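PDB 3L9A: peptidase C51 domain-containing protein from Streptococcus mutans, which is of unknown function but, as a phage-associated protein with a CHAP domain, may cleave cell-wall peptides, this chain being its C-terminal part. Local coordinates for residues D10-T15 and K57-V62; L32-T37 and Y78-E83. All coordinates share one frame; numbering follows the deposited sequence.

From the N terminus, strand 11-15 comes first; strands 19-21 and 24-26 follow, then strand 31-35. Interaction 1 closes a long loop when 57-62 returns to 10-15. Interaction 2 starts inside that loop, at 32-37, and ends beyond it, at 78-83. The two contacts thus cross along the chain. They share one five-stranded mixed sheet. Interaction 1 joins strand 61-66, outermost within this chain, to strand 11-15. Interaction 2 packs the other outermost strand, 81-83, and the turn before it against 32-37, although strand 40-43 lies between them in the sheet. Strands 11-15 and 31-35 are neighbours, and backbone hydrogen bonds from Val34 N to Phe11 O and from Leu32 N to Val13 O connect the contacts.

Interaction 1: residues D10-T15 and K57-V62; sequences DFFVIT and KNIEYV
Phe12 and Tyr61 form a parallel beta bridge, with their CA atoms 4.6 Å apart and the touching parts of the backbone diverging by 48°. Phe12 uses both its backbone polar groups: its N donates to Glu60 O at 2.9 Å, and its O accepts from Val62 N at 3.0 Å. The first of these bonds is nearly straight, 170° at the hydrogen. Just before the bridge the backbones are joined by a water, which donates to Asp10 O and accepts from Glu60 N.

On one face of the sheet the Phe12 ring lies between Ile59 and Tyr61. Ile59 CD1 sits over one face of the ring, 4.0 Å from its centroid, in a CH-pi contact. With Ile59 CG1 anti to the backbone N (chi1 -167°) and the chain extended beyond it, CD1 reaches over the phenyl ring. From the other side of the ring plane, Tyr61 makes an offset stack with centroids 4.7 Å apart. Phe12 CD2 lies over the Tyr61 ring, toward its rim. Ile14 CD1 adds an oblique contact at Tyr61 CD1. The Tyr61 hydroxyl is hydrogen-bonded to Glu49 and Lys53 of helix 46-55, and the Tyr61 side chain lies about 4 Å from a bound sodium ion.

Val62 CG2 packs instead against Phe11 CD1, at 3.4 Å, and Val13 CG1, on the face lined by helix 68-78. Strand 61-66 thus contributes to both hydrophobic layers of an alpha/beta fold: a mixed sheet with helix 46-55 on one face and helix 68-78 on the other.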
loop_
_atom_site.group_PDB
_atom_site.type_symbol
_atom_site.label_atom_id
_atom_site.label_comp_id
_atom_site.label_asym_id
_atom_site.label_seq_id
_atom_site.Cartn_x
_atom_site.Cartn_y
_atom_site.Cartn_z
ATOM N N ASP A 10 2.015 -8.056 0.175
ATOM C CA ASP A 10 2.613 -8.967 1.137
ATOM C C ASP A 10 2.955 -10.296 0.447
ATOM O O ASP A 10 2.328 -10.669 -0.548
ATOM C CB ASP A 10 1.634 -9.233 2.277
ATOM C CG ASP A 10 1.271 -7.989 3.073
ATOM O OD1 ASP A 10 2.010 -6.975 3.034
ATOM O OD2 ASP A 10 0.232 -8.046 3.767
ATOM N N PHE A 11 3.933 -11.015 0.983
ATOM C CA PHE A 11 4.296 -12.325 0.442
ATOM C C PHE A 11 4.884 -13.190 1.536
ATOM O O PHE A 11 5.295 -12.685 2.585
ATOM C CB PHE A 11 5.252 -12.212 -0.758
ATOM C CG PHE A 11 6.558 -11.489 -0.472
ATOM C CD1 PHE A 11 7.688 -12.190 -0.068
ATOM C CD2 PHE A 11 6.673 -10.121 -0.675
ATOM C CE1 PHE A 11 8.908 -11.537 0.137
ATOM C CE2 PHE A 11 7.892 -9.457 -0.449
ATOM C CZ PHE A 11 9.003 -10.174 -0.056
ATOM N N PHE A 12 4.923 -14.497 1.289
ATOM C CA PHE A 12 5.597 -15.424 2.191
ATOM C C PHE A 12 6.942 -15.866 1.624
ATOM O O PHE A 12 7.102 -16.019 0.401
ATOM C CB PHE A 12 4.788 -16.715 2.345
ATOM C CG PHE A 12 3.542 -16.615 3.190
ATOM C CD1 PHE A 12 3.585 -16.165 4.512
ATOM C CD2 PHE A 12 2.332 -17.073 2.682
ATOM C CE1 PHE A 12 2.420 -16.147 5.295
ATOM C CE2 PHE A 12 1.175 -17.059 3.458
ATOM C CZ PHE A 12 1.222 -16.598 4.760
ATOM N N VAL A 13 7.885 -16.122 2.526
ATOM C CA VAL A 13 9.066 -16.921 2.208
ATOM C C VAL A 13 9.175 -18.016 3.264
ATOM O O VAL A 13 8.555 -17.923 4.328
ATOM C CB VAL A 13 10.384 -16.087 2.135
ATOM C CG1 VAL A 13 10.289 -15.009 1.064
ATOM C CG2 VAL A 13 10.749 -15.486 3.474
ATOM N N ILE A 14 9.962 -19.046 2.962
ATOM C CA ILE A 14 10.197 -20.149 3.896
ATOM C C ILE A 14 11.699 -20.317 4.022
ATOM O O ILE A 14 12.392 -20.411 3.017
ATOM C CB ILE A 14 9.547 -21.474 3.432
ATOM C CG1 ILE A 14 8.078 -21.262 3.061
ATOM C CG2 ILE A 14 9.687 -22.537 4.518
ATOM C CD1 ILE A 14 7.344 -22.528 2.668
ATOM N N THR A 15 12.215 -20.345 5.248
ATOM C CA THR A 15 13.672 -20.443 5.420
ATOM C C THR A 15 14.201 -21.795 4.955
ATOM O O THR A 15 13.570 -22.839 5.182
ATOM C CB THR A 15 14.095 -20.203 6.862
ATOM O OG1 THR A 15 13.538 -21.236 7.674
ATOM C CG2 THR A 15 13.640 -18.820 7.346
ATOM N N LYS A 57 -6.205 -14.176 0.066
ATOM C CA LYS A 57 -6.204 -15.510 -0.526
ATOM C C LYS A 57 -5.172 -15.703 -1.637
ATOM O O LYS A 57 -4.757 -16.832 -1.904
ATOM C CB LYS A 57 -7.607 -15.891 -1.008
ATOM C CG LYS A 57 -8.109 -15.036 -2.145
ATOM C CD LYS A 57 -9.560 -15.345 -2.490
ATOM C CE LYS A 57 -10.039 -14.423 -3.602
ATOM N NZ LYS A 57 -11.526 -14.370 -3.686
ATOM N N ASN A 58 -4.766 -14.606 -2.276
ATOM C CA ASN A 58 -3.831 -14.678 -3.399
ATOM C C ASN A 58 -2.363 -14.486 -3.017
ATOM O O ASN A 58 -1.501 -14.405 -3.891
ATOM C CB ASN A 58 -4.241 -13.683 -4.487
ATOM C CG ASN A 58 -5.620 -13.977 -5.046
ATOM O OD1 ASN A 58 -5.930 -15.123 -5.371
ATOM N ND2 ASN A 58 -6.456 -12.951 -5.141
ATOM N N ILE A 59 -2.069 -14.435 -1.718
ATOM C CA ILE A 59 -0.680 -14.298 -1.279
ATOM C C ILE A 59 0.162 -15.445 -1.846
ATOM O O ILE A 59 -0.293 -16.594 -1.923
ATOM C CB ILE A 59 -0.582 -14.206 0.262
ATOM C CG1 ILE A 59 0.827 -13.742 0.660
ATOM C CG2 ILE A 59 -0.994 -15.525 0.949
ATOM C CD1 ILE A 59 0.982 -13.389 2.134
ATOM N N GLU A 60 1.386 -15.119 -2.250
ATOM C CA GLU A 60 2.292 -16.097 -2.851
ATOM C C GLU A 60 3.442 -16.486 -1.929
ATOM O O GLU A 60 3.940 -15.657 -1.168
ATOM C CB GLU A 60 2.884 -15.520 -4.137
ATOM C CG GLU A 60 1.886 -15.318 -5.261
ATOM C CD GLU A 60 2.572 -14.893 -6.536
ATOM O OE1 GLU A 60 2.925 -13.700 -6.654
ATOM O OE2 GLU A 60 2.778 -15.762 -7.405
ATOM N N TYR A 61 3.865 -17.748 -2.024
ATOM C CA TYR A 61 5.119 -18.202 -1.427
ATOM C C TYR A 61 6.185 -18.016 -2.490
ATOM O O TYR A 61 6.378 -18.875 -3.356
ATOM C CB TYR A 61 5.033 -19.673 -1.019
ATOM C CG TYR A 61 4.049 -19.955 0.093
ATOM C CD1 TYR A 61 4.481 -20.126 1.408
ATOM C CD2 TYR A 61 2.681 -20.065 -0.173
ATOM C CE1 TYR A 61 3.576 -20.398 2.432
ATOM C CE2 TYR A 61 1.769 -20.327 0.845
ATOM C CZ TYR A 61 2.222 -20.495 2.135
ATOM O OH TYR A 61 1.293 -20.761 3.112
ATOM N N VAL A 62 6.872 -16.883 -2.445
ATOM C CA VAL A 62 7.718 -16.517 -3.586
ATOM C C VAL A 62 9.077 -17.207 -3.545
ATOM O O VAL A 62 9.771 -17.255 -4.559
ATOM C CB VAL A 62 7.912 -14.994 -3.698
ATOM C CG1 VAL A 62 6.576 -14.301 -3.930
ATOM C CG2 VAL A 62 8.602 -14.437 -2.467
HETATM O O HOH W 1 2.233 -12.399 -2.688
#

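Interaction 2: residues L32-T37 and Y78-E83; sequences LHVSPT and YQVKFE
Pro36 and Tyr78 bring the two backbones closest, with CA atoms 5.5 Å apart, and the segments run roughly antiparallel, their directions differing by 143°. No hydrogen bond joins them. This is hydrophobic core packing in an alpha/beta fold. It joins strand 31-35 and the Pro36 that follows it to the end of helix 68-78, the turn after it and strand 81-83. Gln79 leaves the helix with positive phi and turns the chain back toward the sheet.

The Pro36 ring runs alongside the Tyr78 side chain, both heading in one direction. Pro36 CG rests over one face of the Tyr78 ring, 4.2 Å from its centroid, as a CH-pi contact, while Pro36 CB meets Tyr78 CD1 at 3.8 Å. Nearby, Pro36 O and Tyr78 O both accept hydrogen bonds from Gln38 of the second subunit. Val80 follows, directed at the strand. Its CG2 branch, beside the backbone N, meets Val34 CG1 at 4.2 Å, and the two valine side chains are roughly perpendicular. Ile74 of the helix touches Val34, Val80 and Phe82. The Phe82 ring also packs edge-to-face with Phe21. At the far end of the contact, Leu32 CD1 approaches the edge of the Phe82 ring, near its plane, 4.0 Å from Phe82 CE1.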
loop_
_atom_site.group_PDB
_atom_site.type_symbol
_atom_site.label_atom_id
_atom_site.label_comp_id
_atom_site.label_asym_id
_atom_site.label_seq_id
_atom_site.Cartn_x
_atom_site.Cartn_y
_atom_site.Cartn_z
ATOM N N LEU A 32 7.838 -17.044 6.930
ATOM C CA LEU A 32 7.921 -15.631 7.262
ATOM C C LEU A 32 6.933 -14.847 6.416
ATOM O O LEU A 32 6.929 -14.957 5.180
ATOM C CB LEU A 32 9.338 -15.105 7.024
ATOM C CG LEU A 32 10.484 -15.944 7.583
ATOM C CD1 LEU A 32 11.805 -15.214 7.398
ATOM C CD2 LEU A 32 10.261 -16.300 9.056
ATOM N N HIS A 33 6.064 -14.101 7.089
ATOM C CA HIS A 33 5.158 -13.181 6.422
ATOM C C HIS A 33 5.894 -11.867 6.226
ATOM O O HIS A 33 6.360 -11.265 7.199
ATOM C CB HIS A 33 3.912 -12.939 7.266
ATOM C CG HIS A 33 2.911 -12.050 6.600
ATOM N ND1 HIS A 33 2.769 -10.715 6.917
ATOM C CD2 HIS A 33 2.028 -12.298 5.601
ATOM C CE1 HIS A 33 1.816 -10.189 6.159
ATOM N NE2 HIS A 33 1.341 -11.132 5.362
ATOM N N VAL A 34 6.001 -11.429 4.972
ATOM C CA VAL A 34 6.748 -10.222 4.646
ATOM C C VAL A 34 5.785 -9.158 4.148
ATOM O O VAL A 34 5.058 -9.376 3.176
ATOM C CB VAL A 34 7.832 -10.482 3.565
ATOM C CG1 VAL A 34 8.687 -9.239 3.342
ATOM C CG2 VAL A 34 8.719 -11.679 3.943
ATOM N N SER A 35 5.796 -8.001 4.813
ATOM C CA SER A 35 4.952 -6.887 4.420
ATOM C C SER A 35 5.800 -5.667 4.081
ATOM O O SER A 35 6.192 -4.917 4.970
ATOM C CB SER A 35 3.951 -6.538 5.521
ATOM O OG SER A 35 3.196 -5.401 5.124
ATOM N N PRO A 36 6.125 -5.483 2.794
ATOM C CA PRO A 36 6.851 -4.263 2.432
ATOM C C PRO A 36 6.142 -2.977 2.856
ATOM O O PRO A 36 6.802 -2.033 3.298
ATOM C CB PRO A 36 6.972 -4.379 0.907
ATOM C CG PRO A 36 7.024 -5.883 0.692
ATOM C CD PRO A 36 5.961 -6.385 1.642
ATOM N N THR A 37 4.818 -2.918 2.744
ATOM C CA THR A 37 4.134 -1.684 3.089
ATOM C C THR A 37 4.322 -1.335 4.566
ATOM O O THR A 37 4.542 -0.162 4.916
ATOM C CB THR A 37 2.648 -1.675 2.668
ATOM O OG1 THR A 37 1.967 -2.847 3.152
ATOM C CG2 THR A 37 2.534 -1.584 1.149
ATOM N N TYR A 78 13.242 -3.491 0.258
ATOM C CA TYR A 78 12.000 -3.136 0.934
ATOM C C TYR A 78 12.165 -2.548 2.326
ATOM O O TYR A 78 11.166 -2.194 2.948
ATOM C CB TYR A 78 11.009 -4.323 0.928
ATOM C CG TYR A 78 10.688 -4.800 -0.472
ATOM C CD1 TYR A 78 9.958 -3.988 -1.351
ATOM C CD2 TYR A 78 11.110 -6.047 -0.929
ATOM C CE1 TYR A 78 9.673 -4.398 -2.649
ATOM C CE2 TYR A 78 10.823 -6.470 -2.227
ATOM C CZ TYR A 78 10.106 -5.635 -3.079
ATOM O OH TYR A 78 9.836 -6.064 -4.357
ATOM N N GLN A 79 13.394 -2.498 2.835
ATOM C CA GLN A 79 13.656 -1.802 4.100
ATOM C C GLN A 79 12.906 -2.464 5.265
ATOM O O GLN A 79 12.539 -1.814 6.239
ATOM C CB GLN A 79 13.282 -0.316 3.961
ATOM C CG GLN A 79 13.905 0.335 2.720
ATOM C CD GLN A 79 13.663 1.820 2.672
ATOM O OE1 GLN A 79 14.525 2.600 3.063
ATOM N NE2 GLN A 79 12.479 2.222 2.207
ATOM N N VAL A 80 12.714 -3.776 5.158
ATOM C CA VAL A 80 11.910 -4.534 6.110
ATOM C C VAL A 80 12.687 -4.811 7.393
ATOM O O VAL A 80 13.856 -5.210 7.333
ATOM C CB VAL A 80 11.431 -5.844 5.445
ATOM C CG1 VAL A 80 10.922 -6.837 6.461
ATOM C CG2 VAL A 80 10.365 -5.543 4.416
ATOM N N LYS A 81 12.018 -4.618 8.531
ATOM C CA LYS A 81 12.521 -5.050 9.828
ATOM C C LYS A 81 12.007 -6.459 10.116
ATOM O O LYS A 81 10.803 -6.690 10.192
ATOM C CB LYS A 81 12.044 -4.092 10.925
ATOM C CG LYS A 81 12.521 -4.513 12.319
ATOM C CD LYS A 81 11.711 -3.854 13.427
ATOM C CE LYS A 81 11.850 -4.608 14.747
ATOM N NZ LYS A 81 10.593 -4.549 15.553
ATOM N N PHE A 82 12.937 -7.393 10.275
ATOM C CA PHE A 82 12.614 -8.790 10.572
ATOM C C PHE A 82 12.409 -9.021 12.063
ATOM O O PHE A 82 13.138 -8.465 12.901
ATOM C CB PHE A 82 13.713 -9.707 10.021
ATOM C CG PHE A 82 13.579 -9.973 8.549
ATOM C CD1 PHE A 82 13.011 -11.161 8.101
ATOM C CD2 PHE A 82 13.975 -9.028 7.609
ATOM C CE1 PHE A 82 12.856 -11.404 6.741
ATOM C CE2 PHE A 82 13.812 -9.269 6.247
ATOM C CZ PHE A 82 13.251 -10.459 5.817
ATOM N N GLU A 83 11.408 -9.842 12.378
ATOM C CA GLU A 83 11.043 -10.176 13.743
ATOM C C GLU A 83 10.822 -11.679 13.882
ATOM O O GLU A 83 10.649 -12.395 12.889
ATOM C CB GLU A 83 9.740 -9.477 14.147
ATOM C CG GLU A 83 9.767 -7.971 14.015
ATOM C CD GLU A 83 8.417 -7.330 14.291
ATOM O OE1 GLU A 83 7.423 -8.054 14.475
ATOM O OE2 GLU A 83 8.369 -6.089 14.332
#